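PDB 2I6D: RNA methyltransferase, TrmH family from Porphyromonas gingivalis, which probably binds RNA and methylates it, with S-adenosylmethionine as the likely methyl donor, through a knotted domain of the SPOUT class. Local coordinates for residues K11-L16 against C45-G50; E25-V30 against M88-L93; L104-D109 against A201-G206; Q187-A192 against T225-G230; A192-F197 against S251-R256. All blocks are in the same frame, centred on the assembly; numbering follows the deposited sequence.

Overall arrangement
Interactions 1 and 2 belong to the N-terminal domain and touch each other through strands 45-51 and 87-92, neighbours in one mixed sheet. The first packs a helix on that sheet with no hydrogen bond between its segments; the second is a buried antiparallel strand pair. Interactions 3, 4 and 5 lie on the far side of the chain's centre, in the methyltransferase domain. Interaction 3 is its apolar parallel core; interaction 4 is the surface edge of the same sheet, two backbone bonds plus apolar contacts round a proline, its centre about 17 Å from that of interaction 3. Interaction 5, only partly buried, shares Ala192 with interaction 4 and touches interaction 3, joining loop 192-197 to helix 242-255 through aromatic rings, arginines and waters.

Interaction 1. Residues K11-L16 against C45-G50; sequences KFLRSL and CRMLVG
Phe12 and Leu13, consecutive residues of helix 7-15, meet Arg46 and Met47 of strand 45-51. The CB of Phe12 is directed toward the strand, and CG stands opposite the backbone N (chi1 172°), which carries the ring out from the helix. On one flank of the ring, Phe12 CD2 comes 4.3 Å from SE of Met47, modelled as selenomethionine; this oblique approach makes a Met-aromatic contact. On the other flank, Phe12 CE1 lies 3.3 Å from NH1 of Arg46, in the conformer described of two modelled. The tip atom, Phe12 CZ, sits over a face of the guanidinium, off centre and 3.5 Å from CZ of Arg46, the two planes inclined at 36°. A salt bridge from Arg46 NH1 to Glu25 helps to keep the cation there. Phenylalanine suits this place because a flat apolar ring can lie against the methionine side chain and a planar cation at once. Leu13 uses its forked end: Leu13 CG is 4.1 Å from Met47 SE, and Leu13 CD1 lies 4.4 Å from CG2 of Val49. No hydrogen bond crosses between the segments. The helix runs almost at right angles to the strand (100°). Arg46 and Met47 both face Val90 of the next strand, a classic beta bulge that lets two successive side chains point at the helix, within the helix-on-sheet packing of the MRM3-like domain, which probably binds the RNA substrate.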
# COMPACT_ATOMS: atom_id res chain seq x y z
N LYS A 11 12.95 21.99 6.92
CA LYS A 11 12.05 21.64 8.02
C LYS A 11 10.79 20.92 7.49
O LYS A 11 10.42 19.85 7.98
CB LYS A 11 11.68 22.89 8.81
CG LYS A 11 10.76 22.67 9.98
CD LYS A 11 10.57 24.00 10.72
CE LYS A 11 9.71 23.86 11.96
NZ LYS A 11 8.27 23.67 11.58
N PHE A 12 10.18 21.49 6.46
CA PHE A 12 9.02 20.88 5.82
C PHE A 12 9.30 19.46 5.31
O PHE A 12 8.58 18.53 5.65
CB PHE A 12 8.53 21.77 4.67
CG PHE A 12 7.48 21.14 3.83
CD1 PHE A 12 6.16 21.09 4.28
CD2 PHE A 12 7.79 20.59 2.58
CE1 PHE A 12 5.17 20.49 3.50
CE2 PHE A 12 6.81 20.00 1.79
CZ PHE A 12 5.49 19.96 2.26
N LEU A 13 10.35 19.31 4.49
CA LEU A 13 10.76 18.00 3.98
C LEU A 13 10.98 16.97 5.10
O LEU A 13 10.51 15.80 5.01
CB LEU A 13 12.02 18.14 3.10
CG LEU A 13 11.72 18.72 1.71
CD1 LEU A 13 12.98 19.27 1.11
CD2 LEU A 13 11.05 17.64 0.75
N ARG A 14 11.68 17.38 6.15
CA ARG A 14 11.99 16.45 7.26
C ARG A 14 10.74 16.05 8.06
O ARG A 14 10.66 14.94 8.56
CB ARG A 14 13.04 17.06 8.20
CG ARG A 14 14.43 17.22 7.54
CD ARG A 14 15.44 17.94 8.45
NE ARG A 14 15.63 17.27 9.73
CZ ARG A 14 16.33 16.16 9.90
NH1 ARG A 14 16.96 15.59 8.87
NH2 ARG A 14 16.43 15.62 11.11
N SER A 15 9.77 16.96 8.15
CA SER A 15 8.56 16.72 8.94
C SER A 15 7.74 15.57 8.36
O SER A 15 6.99 14.92 9.09
CB SER A 15 7.72 18.00 9.00
OG SER A 15 7.06 18.20 7.75
N LEU A 16 7.89 15.29 7.06
CA LEU A 16 6.99 14.32 6.42
C LEU A 16 7.30 12.85 6.76
O LEU A 16 6.52 11.94 6.43
CB LEU A 16 6.98 14.52 4.89
CG LEU A 16 6.51 15.90 4.45
CD1 LEU A 16 6.64 16.03 2.92
CD2 LEU A 16 5.08 16.27 4.94
N CYS A 45 2.25 16.48 -7.62
CA CYS A 45 3.55 16.87 -7.08
C CYS A 45 3.57 18.36 -6.65
O CYS A 45 3.23 19.25 -7.43
CB CYS A 45 4.65 16.56 -8.09
SG CYS A 45 6.29 16.99 -7.44
N ARG A 46 3.95 18.58 -5.39
CA ARG A 46 4.02 19.89 -4.72
C ARG A 46 5.45 20.46 -4.81
O ARG A 46 5.66 21.67 -4.91
CB ARG A 46 3.66 19.62 -3.25
CG ARG A 46 3.45 20.81 -2.32
CD ARG A 46 2.77 20.30 -1.03
NE ARG A 46 2.95 21.19 0.11
CZ ARG A 46 2.30 21.07 1.27
NH1 ARG A 46 2.52 21.94 2.25
NH2 ARG A 46 1.42 20.09 1.45
N MSE A 47 6.42 19.56 -4.70
CA MSE A 47 7.82 19.94 -4.61
C MSE A 47 8.69 18.81 -5.17
O MSE A 47 8.39 17.63 -4.97
CB MSE A 47 8.18 20.23 -3.16
CG MSE A 47 9.66 20.36 -2.89
SE MSE A 47 10.00 21.13 -1.09
CE MSE A 47 10.08 23.00 -1.61
N LEU A 48 9.75 19.19 -5.88
CA LEU A 48 10.69 18.22 -6.46
C LEU A 48 12.09 18.79 -6.29
O LEU A 48 12.38 19.88 -6.75
CB LEU A 48 10.36 17.98 -7.93
CG LEU A 48 11.18 16.89 -8.62
CD1 LEU A 48 10.92 15.51 -7.99
CD2 LEU A 48 10.85 16.87 -10.12
N VAL A 49 12.94 18.05 -5.59
CA VAL A 49 14.26 18.55 -5.20
C VAL A 49 15.26 17.50 -5.68
O VAL A 49 15.09 16.30 -5.40
CB VAL A 49 14.30 18.66 -3.68
CG1 VAL A 49 15.68 18.87 -3.18
CG2 VAL A 49 13.42 19.83 -3.23
N GLY A 50 16.26 17.91 -6.44
CA GLY A 50 17.22 16.94 -6.91
C GLY A 50 18.40 17.60 -7.58
O GLY A 50 18.41 18.80 -7.78

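Interaction 2. Residues E25-V30 against M88-L93; sequences EQAFAV and MAVFDL
Phe28 and Phe91 are a hydrogen-bonded antiparallel pair, with Phe28 N to Phe91 O and Phe91 N to Phe28 O both 2.9 Å. Val30 and Ala89 form the next such pair, Ala89 N reaching Val30 O at 2.8 Å. Where the ladder frays, Leu93 N still bonds to Gln26 O, but from well above the carbonyl plane. CG of Phe28 stands between its backbone N and carbonyl carbon (chi1 70°), which brings the ring over the partner strand, where CB of Phe91 makes an off-centre CH-pi contact 4.2 Å from the ring centroid of Phe28. Leu93 CD1 touches CD2 of the same Phe28 ring at 3.7 Å, while Val30 CG2 comes to the edge of Phe91, 3.6 Å from its CD2. The small Ala29 fits here, its CB tight against CE of Met88 (selenomethionine) at 3.5 Å. Further out, positive-phi Gln26 is the C-prime residue of the Schellman motif that ends helix 19-25 and turns the chain into the strand. Leu35 and Met39 of helix 33-39 cover Val30, and Phe142 meets the Phe28 ring; on the face bearing Val90, Phe12 and Leu13 of helix 7-15 pack. Strand 27-31 is an outer strand of the four-stranded sheet, with 87-92 lying between it and 45-51.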
# COMPACT_ATOMS: atom_id res chain seq x y z
N GLU A 25 -0.15 18.43 6.63
CA GLU A 25 0.24 18.97 5.33
C GLU A 25 -0.48 18.30 4.17
O GLU A 25 -0.37 18.76 3.03
CB GLU A 25 1.75 18.82 5.12
CG GLU A 25 2.62 19.63 6.10
CD GLU A 25 2.31 21.12 6.06
OE1 GLU A 25 1.96 21.64 4.98
OE2 GLU A 25 2.40 21.77 7.13
N GLN A 26 -1.19 17.21 4.46
CA GLN A 26 -1.80 16.36 3.43
C GLN A 26 -0.77 16.10 2.34
O GLN A 26 -1.02 16.33 1.16
CB GLN A 26 -3.09 16.99 2.87
CG GLN A 26 -4.30 16.87 3.84
CD GLN A 26 -4.69 15.42 4.12
OE1 GLN A 26 -5.10 14.68 3.22
NE2 GLN A 26 -4.54 14.99 5.38
N ALA A 27 0.41 15.62 2.77
CA ALA A 27 1.53 15.41 1.86
C ALA A 27 2.39 14.21 2.29
O ALA A 27 2.38 13.81 3.46
CB ALA A 27 2.39 16.66 1.78
N PHE A 28 3.14 13.65 1.35
CA PHE A 28 4.10 12.59 1.69
C PHE A 28 5.23 12.65 0.70
O PHE A 28 5.07 13.16 -0.43
CB PHE A 28 3.42 11.20 1.69
CG PHE A 28 3.02 10.71 0.32
CD1 PHE A 28 3.85 9.84 -0.39
CD2 PHE A 28 1.84 11.13 -0.28
CE1 PHE A 28 3.49 9.37 -1.65
CE2 PHE A 28 1.46 10.66 -1.57
CZ PHE A 28 2.29 9.79 -2.24
N ALA A 29 6.40 12.15 1.10
CA ALA A 29 7.57 12.19 0.24
C ALA A 29 7.89 10.81 -0.36
O ALA A 29 7.59 9.75 0.23
CB ALA A 29 8.78 12.72 1.02
N VAL A 30 8.55 10.87 -1.50
CA VAL A 30 9.02 9.70 -2.25
C VAL A 30 10.43 10.03 -2.70
O VAL A 30 10.70 11.15 -3.20
CB VAL A 30 8.12 9.43 -3.48
CG1 VAL A 30 8.59 8.19 -4.31
CG2 VAL A 30 6.64 9.24 -3.04
N MSE A 88 14.08 13.83 -4.38
CA MSE A 88 13.03 13.66 -3.40
C MSE A 88 11.85 14.48 -3.89
O MSE A 88 12.01 15.67 -4.20
CB MSE A 88 13.52 14.12 -2.02
CG MSE A 88 12.55 13.81 -0.87
SE MSE A 88 13.48 14.10 0.87
CE MSE A 88 12.01 13.52 2.07
N ALA A 89 10.69 13.84 -3.98
CA ALA A 89 9.45 14.50 -4.41
C ALA A 89 8.50 14.61 -3.23
O ALA A 89 8.49 13.74 -2.37
CB ALA A 89 8.78 13.69 -5.57
N VAL A 90 7.68 15.65 -3.21
CA VAL A 90 6.61 15.72 -2.25
C VAL A 90 5.32 15.69 -3.07
O VAL A 90 5.15 16.51 -3.98
CB VAL A 90 6.67 16.99 -1.38
CG1 VAL A 90 5.43 17.03 -0.46
CG2 VAL A 90 7.96 17.00 -0.50
N PHE A 91 4.44 14.75 -2.74
CA PHE A 91 3.15 14.61 -3.41
C PHE A 91 2.04 14.87 -2.43
O PHE A 91 2.21 14.64 -1.22
CB PHE A 91 2.95 13.18 -3.91
CG PHE A 91 3.89 12.79 -5.02
CD1 PHE A 91 3.75 13.32 -6.31
CD2 PHE A 91 4.88 11.84 -4.79
CE1 PHE A 91 4.63 12.94 -7.34
CE2 PHE A 91 5.74 11.43 -5.83
CZ PHE A 91 5.61 11.99 -7.10
N ASP A 92 0.89 15.32 -2.94
CA ASP A 92 -0.31 15.39 -2.16
C ASP A 92 -0.78 14.00 -1.76
O ASP A 92 -0.82 13.07 -2.59
CB ASP A 92 -1.44 16.03 -2.98
CG ASP A 92 -1.31 17.54 -3.10
OD1 ASP A 92 -0.39 18.14 -2.50
OD2 ASP A 92 -2.17 18.11 -3.80
N LEU A 93 -1.16 13.87 -0.50
CA LEU A 93 -1.86 12.70 -0.02
C LEU A 93 -3.21 12.67 -0.75
O LEU A 93 -3.91 13.69 -0.78
CB LEU A 93 -2.04 12.87 1.49
CG LEU A 93 -2.02 11.70 2.46
CD1 LEU A 93 -0.81 10.83 2.27
CD2 LEU A 93 -2.03 12.26 3.88
O HOH W 1 -0.18 18.99 -0.05

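Interaction 3. Residues L104-D109 against A201-G206; sequences LTLLLD and AILVLG
Strands Leu104-Asp109 and Ala201-Gly206 are neighbours in the interior of the parallel sheet, the core of the knotted alpha/beta fold of SPOUT methyltransferases. Their directions differ by 26°, the usual gentle twist. The ladder is regular: Thr105 N bonds to Ala201 O, Leu203 N to Thr105 O at 2.8 Å, and Leu107 N to Leu203 O. Each strand offers alternate residues to its partner, as parallel pairing requires. Leu104, Leu106, Leu108, Leu203 and Leu205, with Ala201, make one apolar face. Leu104 CD1 leans across to CB of Leu203 at 3.8 Å, and Leu106 lies alongside Leu203, their CD2 atoms 4.0 Å apart. Helix 242-255 covers this side, through Leu249 on Leu203 and Thr246 on Leu205. The opposite face includes beta-branched Ile202 and Val204, well suited to extended chain, and helix 165-174 packs there with Leu169 on both. Asp109, following the leucines, takes a hydrogen bond on OD2 from Ser213 N, while Asp109 CB still packs on CG1 of Val204 at 4.1 Å. Next to it, Leu205 N approaches Leu107 O almost straight along the carbonyl bond, with a C=O...N angle of 179°, and Asp109 N closes on Leu205 O at 2.7 Å.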
# COMPACT_ATOMS: atom_id res chain seq x y z
N LEU A 104 -11.22 -8.22 -7.52
CA LEU A 104 -10.74 -8.71 -6.26
C LEU A 104 -10.06 -7.56 -5.51
O LEU A 104 -9.15 -6.89 -6.06
CB LEU A 104 -9.75 -9.85 -6.50
CG LEU A 104 -9.00 -10.33 -5.26
CD1 LEU A 104 -10.04 -10.84 -4.19
CD2 LEU A 104 -8.00 -11.43 -5.69
N THR A 105 -10.50 -7.36 -4.28
CA THR A 105 -10.10 -6.24 -3.45
C THR A 105 -9.60 -6.80 -2.13
O THR A 105 -10.30 -7.58 -1.49
CB THR A 105 -11.33 -5.33 -3.22
OG1 THR A 105 -11.78 -4.85 -4.49
CG2 THR A 105 -11.00 -4.14 -2.29
N LEU A 106 -8.39 -6.40 -1.73
CA LEU A 106 -7.81 -6.86 -0.49
C LEU A 106 -8.17 -5.95 0.65
O LEU A 106 -8.24 -4.71 0.47
CB LEU A 106 -6.27 -6.95 -0.59
CG LEU A 106 -5.76 -7.75 -1.77
CD1 LEU A 106 -4.22 -7.76 -1.65
CD2 LEU A 106 -6.37 -9.17 -1.75
N LEU A 107 -8.46 -6.55 1.80
CA LEU A 107 -8.57 -5.79 3.02
C LEU A 107 -7.55 -6.34 4.01
O LEU A 107 -7.54 -7.52 4.32
CB LEU A 107 -9.99 -5.87 3.61
CG LEU A 107 -10.32 -4.98 4.83
CD1 LEU A 107 -9.72 -5.50 6.11
CD2 LEU A 107 -9.90 -3.56 4.65
N LEU A 108 -6.70 -5.45 4.51
CA LEU A 108 -5.69 -5.83 5.49
C LEU A 108 -6.21 -5.42 6.85
O LEU A 108 -6.29 -4.23 7.16
CB LEU A 108 -4.37 -5.11 5.20
CG LEU A 108 -3.82 -5.28 3.78
CD1 LEU A 108 -2.38 -4.80 3.79
CD2 LEU A 108 -3.93 -6.75 3.31
N ASP A 109 -6.57 -6.41 7.67
CA ASP A 109 -7.14 -6.15 9.02
C ASP A 109 -6.03 -6.24 10.07
O ASP A 109 -5.68 -7.34 10.49
CB ASP A 109 -8.21 -7.22 9.36
CG ASP A 109 -8.81 -7.05 10.76
OD1 ASP A 109 -8.84 -5.92 11.28
OD2 ASP A 109 -9.31 -8.06 11.33
N ALA A 201 -15.18 -8.78 -5.35
CA ALA A 201 -15.04 -9.67 -4.20
C ALA A 201 -14.08 -8.98 -3.25
O ALA A 201 -13.17 -8.30 -3.69
CB ALA A 201 -14.41 -11.03 -4.60
N ILE A 202 -14.28 -9.20 -1.97
CA ILE A 202 -13.35 -8.67 -0.97
C ILE A 202 -12.66 -9.86 -0.32
O ILE A 202 -13.33 -10.87 -0.02
CB ILE A 202 -14.10 -7.82 0.09
CG1 ILE A 202 -14.74 -6.58 -0.58
CG2 ILE A 202 -13.15 -7.45 1.23
CD1 ILE A 202 -15.99 -6.04 0.19
N LEU A 203 -11.35 -9.75 -0.11
CA LEU A 203 -10.57 -10.79 0.55
C LEU A 203 -9.88 -10.17 1.75
O LEU A 203 -9.03 -9.27 1.62
CB LEU A 203 -9.52 -11.39 -0.42
CG LEU A 203 -8.47 -12.33 0.20
CD1 LEU A 203 -9.17 -13.51 0.91
CD2 LEU A 203 -7.54 -12.87 -0.93
N VAL A 204 -10.24 -10.67 2.91
CA VAL A 204 -9.74 -10.12 4.16
C VAL A 204 -8.53 -10.91 4.64
O VAL A 204 -8.59 -12.16 4.74
CB VAL A 204 -10.83 -10.14 5.28
CG1 VAL A 204 -10.27 -9.52 6.60
CG2 VAL A 204 -12.16 -9.37 4.82
N LEU A 205 -7.46 -10.20 4.98
CA LEU A 205 -6.23 -10.81 5.49
C LEU A 205 -5.90 -10.19 6.85
O LEU A 205 -5.88 -8.96 6.97
CB LEU A 205 -5.09 -10.56 4.51
CG LEU A 205 -5.46 -11.29 3.19
CD1 LEU A 205 -5.08 -10.51 1.97
CD2 LEU A 205 -4.85 -12.69 3.23
N GLY A 206 -5.66 -11.01 7.87
CA GLY A 206 -5.24 -10.50 9.19
C GLY A 206 -3.77 -10.75 9.47
O GLY A 206 -3.11 -11.45 8.73

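Interaction 4. Residues Q187-A192 against T225-G230; sequences QSLYEA and TIPASG
Ser188 pairs with Thr225 in a short parallel bridge at the outer edge of the methyltransferase sheet, and an ST turn at Ser188 then bends the chain away. Two backbone hydrogen bonds across the contact make the bridge. Thr225 N donates a hydrogen bond to Gln187 O at 2.9 Å, coming from above the carbonyl plane, whereas Leu189 N reaches Thr225 O at 2.9 Å within that carbonyl's plane. Two residues on stands Pro227; having no N-H, it cannot supply the donor that would carry the parallel ladder further. Van der Waals contacts gather round the proline: Pro227 CD lies 3.9 Å from Tyr190 CE2, and Pro227 CG 3.5 Å from Ser188 OG. In the conformer described of two modelled, Leu189 turns CD2 toward CG1 of Ile226 at 4.0 Å. Behind this cluster is helix 242-255, with Leu249 against Leu189 and Ile248 against Ile226. Local polar bonds within 187-192 shape the turn. Glu191 N bonds to Ser188 O at 3.0 Å, and serine suits the bend because its hydroxyl can stand in for a backbone acceptor. With OG opposite its own backbone N (chi1 169°), Ser188 accepts Tyr190 N on that OG at 3.2 Å.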
# COMPACT_ATOMS: atom_id res chain seq x y z
N GLN A 187 -12.71 -23.54 4.37
CA GLN A 187 -12.69 -24.34 3.15
C GLN A 187 -11.34 -24.23 2.43
O GLN A 187 -10.84 -23.13 2.26
CB GLN A 187 -13.78 -23.83 2.20
CG GLN A 187 -13.85 -24.63 0.91
CD GLN A 187 -15.09 -24.30 0.11
OE1 GLN A 187 -15.57 -23.17 0.12
NE2 GLN A 187 -15.60 -25.29 -0.61
N SER A 188 -10.78 -25.35 1.99
CA SER A 188 -9.55 -25.30 1.17
C SER A 188 -9.76 -24.33 0.02
O SER A 188 -10.76 -24.43 -0.70
CB SER A 188 -9.19 -26.66 0.59
OG SER A 188 -8.16 -26.49 -0.38
N LEU A 189 -8.82 -23.40 -0.18
CA LEU A 189 -8.88 -22.45 -1.29
C LEU A 189 -8.87 -23.14 -2.67
O LEU A 189 -9.30 -22.55 -3.65
CB LEU A 189 -7.74 -21.41 -1.22
CG LEU A 189 -6.39 -21.70 -1.89
CD1 LEU A 189 -5.61 -20.44 -2.17
CD2 LEU A 189 -5.56 -22.66 -1.06
N TYR A 190 -8.35 -24.36 -2.72
CA TYR A 190 -8.37 -25.13 -3.97
C TYR A 190 -9.73 -25.73 -4.29
O TYR A 190 -9.99 -26.04 -5.44
CB TYR A 190 -7.31 -26.24 -3.94
CG TYR A 190 -5.94 -25.68 -3.59
CD1 TYR A 190 -5.43 -24.57 -4.26
CD2 TYR A 190 -5.18 -26.26 -2.60
CE1 TYR A 190 -4.18 -24.03 -3.93
CE2 TYR A 190 -3.93 -25.75 -2.27
CZ TYR A 190 -3.45 -24.63 -2.93
OH TYR A 190 -2.19 -24.15 -2.57
N GLU A 191 -10.58 -25.87 -3.28
CA GLU A 191 -11.92 -26.45 -3.45
C GLU A 191 -13.02 -25.39 -3.57
O GLU A 191 -14.12 -25.69 -4.01
CB GLU A 191 -12.25 -27.41 -2.30
CG GLU A 191 -11.23 -28.53 -2.14
CD GLU A 191 -11.54 -29.49 -0.99
OE1 GLU A 191 -12.35 -29.17 -0.09
OE2 GLU A 191 -10.96 -30.58 -0.99
N ALA A 192 -12.73 -24.16 -3.15
CA ALA A 192 -13.74 -23.13 -3.14
C ALA A 192 -13.95 -22.65 -4.58
O ALA A 192 -12.98 -22.41 -5.27
CB ALA A 192 -13.29 -21.97 -2.24
N THR A 225 -8.95 -21.43 3.58
CA THR A 225 -7.73 -21.87 4.25
C THR A 225 -6.75 -22.35 3.18
O THR A 225 -7.16 -22.90 2.16
CB THR A 225 -8.03 -23.01 5.23
OG1 THR A 225 -9.09 -22.61 6.11
CG2 THR A 225 -6.82 -23.33 6.07
N ILE A 226 -5.47 -22.16 3.44
CA ILE A 226 -4.42 -22.78 2.65
C ILE A 226 -3.96 -24.00 3.42
O ILE A 226 -3.34 -23.89 4.48
CB ILE A 226 -3.22 -21.81 2.44
CG1 ILE A 226 -3.71 -20.49 1.79
CG2 ILE A 226 -2.12 -22.51 1.61
CD1 ILE A 226 -2.65 -19.37 1.85
N PRO A 227 -4.23 -25.19 2.88
CA PRO A 227 -3.98 -26.42 3.63
C PRO A 227 -2.48 -26.65 3.87
O PRO A 227 -1.65 -26.38 2.98
CB PRO A 227 -4.53 -27.53 2.71
CG PRO A 227 -5.31 -26.81 1.62
CD PRO A 227 -4.78 -25.43 1.53
N ALA A 228 -2.14 -27.10 5.07
CA ALA A 228 -0.78 -27.56 5.36
C ALA A 228 -0.67 -29.03 5.04
O ALA A 228 -1.64 -29.78 5.16
CB ALA A 228 -0.41 -27.31 6.81
N SER A 229 0.52 -29.45 4.64
CA SER A 229 0.73 -30.85 4.30
C SER A 229 2.13 -31.30 4.63
O SER A 229 2.73 -32.06 3.87
CB SER A 229 0.46 -31.09 2.81
OG SER A 229 1.29 -30.26 2.03
N GLY A 230 2.64 -30.86 5.77
CA GLY A 230 3.97 -31.23 6.23
C GLY A 230 4.04 -32.60 6.87
O GLY A 230 3.04 -33.34 6.91

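Interaction 5. Residues A192-F197 against S251-R256; sequences APLPNF and SEWRRR
Trp253, Phe197 and Leu194 bury the most surface here, where loop 192-197 lies along the end of helix 242-255. Leu194 is held between two flat groups. Leu194 CD2 points onto a face of the indole, 4.0 Å from the centroid of the six-membered ring of Trp253, a CH-pi contact; Leu194 CD1 covers the centre of the Arg256 guanidinium, 3.7 Å from Arg256 CZ. A branched leucine serves both surfaces at once. Trp253 NE1 lies near Pro195 O but at a poor angle, and instead bonds at 3.0 Å to a water that also bonds to Asn196 O. A second water joins Pro195 O to Trp253 O. Phe197 puts its CD1 3.9 Å from CB of Trp253, and one face of its ring receives Arg254. That side chain, bent at chi2 and chi3, lays its guanidinium nearly flat on Phe197, centres 4.0 Å apart and planes 17° apart, a cation-pi stack; Phe127 O binds NH1 of Arg254 and helps to fix it. Arg256 NH1 donates a straight bond to Ala192 O at 2.7 Å, in the guanidinium plane. Arg256 NE and NH2 both hold Glu252 OE2, which also accepts Arg255 NH2. The chemistry implies that the arginine charges are probably well compensated, by a carboxylate, backbone carbonyls and an aromatic face, so they can bind a loop to the last turn of a helix.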
# COMPACT_ATOMS: atom_id res chain seq x y z
N ALA A 192 -12.73 -24.16 -3.15
CA ALA A 192 -13.74 -23.13 -3.14
C ALA A 192 -13.95 -22.65 -4.58
O ALA A 192 -12.98 -22.41 -5.27
CB ALA A 192 -13.29 -21.97 -2.24
N PRO A 193 -15.22 -22.52 -5.03
CA PRO A 193 -15.34 -21.92 -6.36
C PRO A 193 -15.13 -20.43 -6.15
O PRO A 193 -15.68 -19.86 -5.21
CB PRO A 193 -16.80 -22.22 -6.78
CG PRO A 193 -17.41 -23.02 -5.64
CD PRO A 193 -16.52 -22.86 -4.44
N LEU A 194 -14.32 -19.81 -6.97
CA LEU A 194 -14.02 -18.40 -6.80
C LEU A 194 -14.56 -17.60 -7.98
O LEU A 194 -14.68 -18.15 -9.09
CB LEU A 194 -12.49 -18.21 -6.74
CG LEU A 194 -11.69 -18.90 -5.61
CD1 LEU A 194 -10.17 -18.72 -5.77
CD2 LEU A 194 -12.19 -18.41 -4.24
N PRO A 195 -14.86 -16.30 -7.76
CA PRO A 195 -15.22 -15.48 -8.91
C PRO A 195 -13.99 -15.16 -9.73
O PRO A 195 -12.87 -15.28 -9.23
CB PRO A 195 -15.79 -14.19 -8.27
CG PRO A 195 -15.87 -14.43 -6.82
CD PRO A 195 -14.90 -15.52 -6.51
N ASN A 196 -14.19 -14.76 -10.99
CA ASN A 196 -13.05 -14.30 -11.80
C ASN A 196 -12.42 -13.08 -11.12
O ASN A 196 -13.10 -12.34 -10.43
CB ASN A 196 -13.53 -13.91 -13.20
CG ASN A 196 -12.38 -13.56 -14.15
OD1 ASN A 196 -11.82 -12.46 -14.12
ND2 ASN A 196 -12.05 -14.50 -15.03
N PHE A 197 -11.13 -12.88 -11.37
CA PHE A 197 -10.40 -11.74 -10.83
C PHE A 197 -11.08 -10.38 -11.08
O PHE A 197 -10.98 -9.47 -10.24
CB PHE A 197 -9.00 -11.71 -11.46
CG PHE A 197 -7.94 -11.22 -10.53
CD1 PHE A 197 -7.18 -12.12 -9.81
CD2 PHE A 197 -7.69 -9.85 -10.38
CE1 PHE A 197 -6.16 -11.69 -8.96
CE2 PHE A 197 -6.70 -9.40 -9.51
CZ PHE A 197 -5.93 -10.33 -8.80
N SER A 251 -2.46 -15.58 -6.44
CA SER A 251 -2.01 -16.45 -7.54
C SER A 251 -3.15 -17.36 -7.97
O SER A 251 -3.49 -17.43 -9.15
CB SER A 251 -0.77 -17.29 -7.17
OG SER A 251 -0.58 -18.38 -8.07
N GLU A 252 -3.75 -18.03 -7.00
CA GLU A 252 -4.81 -18.98 -7.28
C GLU A 252 -6.04 -18.29 -7.91
O GLU A 252 -6.66 -18.82 -8.84
CB GLU A 252 -5.16 -19.69 -5.97
CG GLU A 252 -6.16 -20.77 -6.01
CD GLU A 252 -5.86 -21.93 -6.99
OE1 GLU A 252 -4.74 -22.12 -7.53
OE2 GLU A 252 -6.83 -22.65 -7.22
N TRP A 253 -6.39 -17.10 -7.40
CA TRP A 253 -7.50 -16.32 -7.96
C TRP A 253 -7.22 -16.04 -9.44
O TRP A 253 -8.10 -16.19 -10.27
CB TRP A 253 -7.64 -14.99 -7.21
CG TRP A 253 -9.04 -14.68 -6.74
CD1 TRP A 253 -10.06 -14.10 -7.46
CD2 TRP A 253 -9.53 -14.85 -5.41
NE1 TRP A 253 -11.17 -13.91 -6.64
CE2 TRP A 253 -10.87 -14.38 -5.39
CE3 TRP A 253 -8.98 -15.39 -4.23
CZ2 TRP A 253 -11.65 -14.40 -4.24
CZ3 TRP A 253 -9.75 -15.39 -3.08
CH2 TRP A 253 -11.07 -14.91 -3.10
N ARG A 254 -5.99 -15.63 -9.74
CA ARG A 254 -5.56 -15.31 -11.12
C ARG A 254 -5.41 -16.54 -12.04
O ARG A 254 -5.78 -16.52 -13.23
CB ARG A 254 -4.26 -14.49 -11.07
CG ARG A 254 -3.58 -14.21 -12.44
CD ARG A 254 -4.46 -13.38 -13.34
NE ARG A 254 -4.57 -11.98 -12.94
CZ ARG A 254 -5.52 -11.15 -13.39
NH1 ARG A 254 -5.53 -9.88 -13.00
NH2 ARG A 254 -6.45 -11.60 -14.24
N ARG A 255 -4.88 -17.63 -11.49
CA ARG A 255 -4.77 -18.88 -12.26
C ARG A 255 -6.12 -19.28 -12.84
O ARG A 255 -6.20 -19.76 -13.96
CB ARG A 255 -4.30 -20.01 -11.34
CG ARG A 255 -4.11 -21.37 -12.05
CD ARG A 255 -3.81 -22.49 -11.08
NE ARG A 255 -4.92 -22.85 -10.20
CZ ARG A 255 -5.94 -23.62 -10.55
NH1 ARG A 255 -6.03 -24.09 -11.79
NH2 ARG A 255 -6.91 -23.91 -9.68
N ARG A 256 -7.18 -19.10 -12.06
CA ARG A 256 -8.53 -19.52 -12.51
C ARG A 256 -9.25 -18.51 -13.41
O ARG A 256 -10.38 -18.76 -13.86
CB ARG A 256 -9.39 -19.78 -11.29
CG ARG A 256 -8.84 -20.88 -10.49
CD ARG A 256 -9.88 -21.44 -9.59
NE ARG A 256 -9.29 -21.81 -8.33
CZ ARG A 256 -10.01 -22.07 -7.25
NH1 ARG A 256 -11.32 -21.98 -7.31
NH2 ARG A 256 -9.40 -22.40 -6.13
O HOH W 2 -10.74 -17.01 -9.93
O HOH W 3 -12.87 -11.67 -7.76
O HOH W 4 -13.04 -17.12 -13.47